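Side-chain contacts in DNA polymerase sliding clamp 2 (Sulfolobus tokodaii, PDB 3AIZ), which forms part of a ring-shaped sliding clamp that encircles DNA and tethers the replicative polymerase and other DNA-processing proteins to it: residues I70-N73 with D74-I78; E203-K206 with D207-V211. All coordinates share one frame; numbering follows the deposited sequence.

Contact 1 (I70-N73 with D74-I78)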
loop_
_atom_site.group_PDB
_atom_site.type_symbol
_atom_site.label_atom_id
_atom_site.label_comp_id
_atom_site.label_asym_id
_atom_site.label_seq_id
_atom_site.Cartn_x
_atom_site.Cartn_y
_atom_site.Cartn_z
ATOM N N ILE A 70 -22.140 -30.191 -2.109
ATOM C CA ILE A 70 -22.052 -28.743 -2.272
ATOM C C ILE A 70 -20.709 -28.294 -2.842
ATOM O O ILE A 70 -19.737 -29.047 -2.839
ATOM C CB ILE A 70 -22.270 -28.023 -0.931
ATOM C CG1 ILE A 70 -21.074 -28.253 -0.006
ATOM C CG2 ILE A 70 -23.559 -28.495 -0.277
ATOM C CD1 ILE A 70 -21.178 -27.532 1.315
ATOM N N ASN A 71 -20.671 -27.056 -3.328
ATOM C CA ASN A 71 -19.440 -26.453 -3.823
ATOM C C ASN A 71 -18.616 -25.901 -2.667
ATOM O O ASN A 71 -18.984 -24.899 -2.053
ATOM C CB ASN A 71 -19.759 -25.344 -4.830
ATOM C CG ASN A 71 -18.517 -24.781 -5.501
ATOM O OD1 ASN A 71 -17.431 -24.767 -4.919
ATOM N ND2 ASN A 71 -18.674 -24.311 -6.733
ATOM N N ILE A 72 -17.500 -26.559 -2.373
ATOM C CA ILE A 72 -16.679 -26.209 -1.219
ATOM C C ILE A 72 -16.176 -24.767 -1.261
ATOM O O ILE A 72 -15.979 -24.140 -0.220
ATOM C CB ILE A 72 -15.478 -27.165 -1.073
ATOM C CG1 ILE A 72 -14.718 -26.871 0.222
ATOM C CG2 ILE A 72 -14.559 -27.057 -2.279
ATOM C CD1 ILE A 72 -13.539 -27.781 0.453
ATOM N N ASN A 73 -15.972 -24.244 -2.465
ATOM C CA ASN A 73 -15.477 -22.882 -2.629
ATOM C C ASN A 73 -16.404 -21.844 -2.003
ATOM O O ASN A 73 -15.952 -20.943 -1.296
ATOM C CB ASN A 73 -15.249 -22.570 -4.108
ATOM C CG ASN A 73 -14.114 -23.380 -4.705
ATOM O OD1 ASN A 73 -13.034 -23.484 -4.119
ATOM N ND2 ASN A 73 -14.349 -23.955 -5.879
ATOM N N ASP A 74 -17.701 -21.979 -2.265
ATOM C CA ASP A 74 -18.696 -21.067 -1.712
ATOM C C ASP A 74 -18.708 -21.123 -0.190
ATOM O O ASP A 74 -18.892 -20.105 0.478
ATOM C CB ASP A 74 -20.088 -21.403 -2.251
ATOM C CG ASP A 74 -20.188 -21.233 -3.752
ATOM O OD1 ASP A 74 -19.318 -20.549 -4.333
ATOM O OD2 ASP A 74 -21.138 -21.781 -4.350
ATOM N N LEU A 75 -18.511 -22.320 0.351
ATOM C CA LEU A 75 -18.523 -22.522 1.795
ATOM C C LEU A 75 -17.294 -21.902 2.451
ATOM O O LEU A 75 -17.302 -21.596 3.643
ATOM C CB LEU A 75 -18.609 -24.015 2.122
ATOM C CG LEU A 75 -18.686 -24.401 3.600
ATOM C CD1 LEU A 75 -19.777 -23.615 4.309
ATOM C CD2 LEU A 75 -18.917 -25.898 3.745
ATOM N N LYS A 76 -16.236 -21.717 1.670
ATOM C CA LYS A 76 -15.029 -21.076 2.173
ATOM C C LYS A 76 -15.190 -19.559 2.199
ATOM O O LYS A 76 -14.750 -18.895 3.137
ATOM C CB LYS A 76 -13.808 -21.472 1.338
ATOM C CG LYS A 76 -13.367 -22.917 1.525
ATOM C CD LYS A 76 -12.078 -23.210 0.765
ATOM C CE LYS A 76 -11.613 -24.643 0.987
ATOM N NZ LYS A 76 -10.355 -24.954 0.248
ATOM N N LYS A 77 -15.830 -19.017 1.167
ATOM C CA LYS A 77 -16.062 -17.580 1.081
ATOM C C LYS A 77 -16.803 -17.056 2.308
ATOM O O LYS A 77 -16.415 -16.044 2.892
ATOM C CB LYS A 77 -16.845 -17.236 -0.190
ATOM C CG LYS A 77 -16.112 -17.565 -1.481
ATOM C CD LYS A 77 -16.937 -17.178 -2.702
ATOM C CE LYS A 77 -16.206 -17.518 -3.995
ATOM N NZ LYS A 77 -16.986 -17.124 -5.202
ATOM N N ILE A 78 -17.866 -17.755 2.693
ATOM C CA ILE A 78 -18.694 -17.342 3.823
ATOM C C ILE A 78 -17.954 -17.436 5.157
ATOM O O ILE A 78 -18.131 -16.590 6.033
ATOM C CB ILE A 78 -20.000 -18.164 3.895
ATOM C CG1 ILE A 78 -20.823 -17.760 5.120
ATOM C CG2 ILE A 78 -19.695 -19.651 3.919
ATOM C CD1 ILE A 78 -21.266 -16.315 5.110
#
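A chi1 of 70° puts CG1 of Ile70 between its own backbone N and carbonyl carbon, and the extended bond beyond it carries Ile70 CD1 over to Leu75, whose CD2 lies 3.7 Å away. The two branched chains meet at an angle, so the strand end touches the first helical turn through this one apolar pair. Asn71, its CG anti to the backbone N (chi1 -173°), is the N-cap residue of helix 72-80: its side-chain OD1 accepts from Asn73 N at 2.9 Å, the donor tilted somewhat off the carbonyl plane. The Asp74 carboxylate stacks against this amide with the planes 25° apart, Asp74 OD2 coming to 3.9 Å from Asn71 CB. The first backbone bonds are weak, as from Asp74 N to Asn71 O at 3.2 Å; Lys77 N to Asn73 O, at 3.1 Å, is the straighter one. On another side of the turn the extended Lys76 chain runs past Ile72, and Lys76 CE lies 3.7 Å from Ile72 CD1, so the aliphatic part of a charged residue touches the end of a buried isoleucine. The strand-to-helix junction is fastened to strand 25-30 through Ile70 and Ile72, which pack on Leu28 and Ile26 respectively, while Leu75 packs on Val100 of strand 97-104 and Ile115 of strand 109-120.

Contact 2 (E203-K206 with D207-V211)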
loop_
_atom_site.group_PDB
_atom_site.type_symbol
_atom_site.label_atom_id
_atom_site.label_comp_id
_atom_site.label_asym_id
_atom_site.label_seq_id
_atom_site.Cartn_x
_atom_site.Cartn_y
_atom_site.Cartn_z
ATOM N N GLU A 203 5.869 -36.880 -1.566
ATOM C CA GLU A 203 4.903 -35.951 -2.140
ATOM C C GLU A 203 3.659 -35.854 -1.266
ATOM O O GLU A 203 3.176 -34.761 -0.972
ATOM C CB GLU A 203 4.516 -36.390 -3.554
ATOM C CG GLU A 203 5.663 -36.358 -4.551
ATOM C CD GLU A 203 6.143 -34.948 -4.840
ATOM O OE1 GLU A 203 5.335 -34.004 -4.700
ATOM O OE2 GLU A 203 7.325 -34.784 -5.212
ATOM N N VAL A 204 3.149 -37.007 -0.846
ATOM C CA VAL A 204 1.924 -37.056 -0.061
ATOM C C VAL A 204 2.169 -36.678 1.394
ATOM O O VAL A 204 1.447 -35.858 1.962
ATOM C CB VAL A 204 1.281 -38.448 -0.119
ATOM C CG1 VAL A 204 -0.048 -38.443 0.615
ATOM C CG2 VAL A 204 1.098 -38.879 -1.564
ATOM N N LEU A 205 3.190 -37.279 1.994
ATOM C CA LEU A 205 3.511 -37.018 3.391
ATOM C C LEU A 205 3.843 -35.544 3.611
ATOM O O LEU A 205 3.523 -34.972 4.652
ATOM C CB LEU A 205 4.678 -37.897 3.841
ATOM C CG LEU A 205 4.849 -38.051 5.352
ATOM C CD1 LEU A 205 3.633 -38.747 5.939
ATOM C CD2 LEU A 205 6.117 -38.821 5.676
ATOM N N LYS A 206 4.483 -34.934 2.619
ATOM C CA LYS A 206 4.844 -33.524 2.681
ATOM C C LYS A 206 3.598 -32.643 2.710
ATOM O O LYS A 206 3.433 -31.815 3.605
ATOM C CB LYS A 206 5.716 -33.151 1.481
ATOM C CG LYS A 206 6.229 -31.722 1.487
ATOM C CD LYS A 206 6.624 -31.283 0.083
ATOM C CE LYS A 206 7.485 -32.333 -0.605
ATOM N NZ LYS A 206 7.834 -31.945 -2.002
ATOM N N ASP A 207 2.724 -32.830 1.725
ATOM C CA ASP A 207 1.483 -32.065 1.633
ATOM C C ASP A 207 0.657 -32.158 2.912
ATOM O O ASP A 207 0.211 -31.143 3.448
ATOM C CB ASP A 207 0.646 -32.542 0.444
ATOM C CG ASP A 207 1.298 -32.232 -0.889
ATOM O OD1 ASP A 207 2.323 -31.518 -0.900
ATOM O OD2 ASP A 207 0.780 -32.702 -1.924
ATOM N N VAL A 208 0.454 -33.382 3.391
ATOM C CA VAL A 208 -0.308 -33.613 4.612
ATOM C C VAL A 208 0.333 -32.920 5.809
ATOM O O VAL A 208 -0.311 -32.122 6.493
ATOM C CB VAL A 208 -0.441 -35.119 4.915
ATOM C CG1 VAL A 208 -1.106 -35.333 6.268
ATOM C CG2 VAL A 208 -1.227 -35.813 3.816
ATOM N N PHE A 209 1.601 -33.229 6.058
ATOM C CA PHE A 209 2.334 -32.652 7.181
ATOM C C PHE A 209 2.228 -31.132 7.219
ATOM O O PHE A 209 2.018 -30.543 8.279
ATOM C CB PHE A 209 3.802 -33.077 7.137
ATOM C CG PHE A 209 4.076 -34.376 7.837
ATOM C CD1 PHE A 209 3.092 -35.344 7.939
ATOM C CD2 PHE A 209 5.320 -34.631 8.391
ATOM C CE1 PHE A 209 3.341 -36.539 8.585
ATOM C CE2 PHE A 209 5.576 -35.826 9.037
ATOM C CZ PHE A 209 4.586 -36.781 9.133
ATOM N N LYS A 210 2.374 -30.503 6.058
ATOM C CA LYS A 210 2.305 -29.051 5.958
ATOM C C LYS A 210 0.957 -28.537 6.457
ATOM O O LYS A 210 0.874 -27.478 7.077
ATOM C CB LYS A 210 2.549 -28.607 4.513
ATOM C CG LYS A 210 2.629 -27.102 4.315
ATOM C CD LYS A 210 3.060 -26.764 2.894
ATOM C CE LYS A 210 3.057 -25.261 2.646
ATOM N NZ LYS A 210 1.686 -24.678 2.742
ATOM N N VAL A 211 -0.095 -29.305 6.192
ATOM C CA VAL A 211 -1.450 -28.932 6.586
ATOM C C VAL A 211 -1.676 -29.059 8.093
ATOM O O VAL A 211 -2.428 -28.284 8.683
ATOM C CB VAL A 211 -2.499 -29.785 5.840
ATOM C CG1 VAL A 211 -3.880 -29.587 6.442
ATOM C CG2 VAL A 211 -2.500 -29.446 4.359
#
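Helix 202-211 belongs to the C-terminal half of the clamp subunit and is one of the helices that, in PCNA rings, line the central channel for DNA; the contact is made between its successive turns. On the buried side Leu205 and Phe209 run side by side and point the same way. Leu205 places CG over one face of the Phe209 ring, 4.0 Å from the centroid and 17° off the ring normal, a CH-pi contact offset toward the rim. Leu205 CD1 reaches Phe209 CE1 at 3.5 Å. One residue back on each turn, and so round the helix, Val204 and Val208 make a looser apolar pair, with Val204 CG1 4.3 Å from Val208 CG2.

The backbone beneath is regular helix. Val208 N gives a nearly straight bond to Val204 O at 3.0 Å, and Phe209 N bonds to Leu205 O at the same length, 3.0 Å. The bond from Asp207 N to Glu203 O, at 3.3 Å, is weak. On the polar side, Asp207 has its CG beside its own backbone N (chi1 -67°), which brings the carboxylate near Glu203 O without bonding it, both being acceptors. Lys206 bends at chi3 and leaves Lys206 NZ 5.6 Å from Asp207 OD1, too far for a salt bridge.

Phe209 packs on Leu143 and Ala147 of the neighbouring helix 140-150, whereas Val204 and Val208 lie on Ile244 and Phe242 of strand 239-244 and both touch Leu46 of strand 46-53.

Overall arrangement
Contacts 1 and 2 occupy different halves of the subunit, the N-terminal and C-terminal PCNA domains, with centres about 23 Å apart and nearest atoms about 10 Å apart, so they do not touch. Both are partly buried and set a helix on strands, with apolar residues inward and charged ones outward. Residues 70-78 capture a helix beginning straight from a strand, so amide capping and irregular first bonds dominate. Residues 203-211 lie within a formed helix, where regular backbone bonding and an aromatic-aliphatic contact take over. Contact 1 rests on strands and loops of its own domain; contact 2 also meets another helix and strand 46-53 of the N-terminal domain.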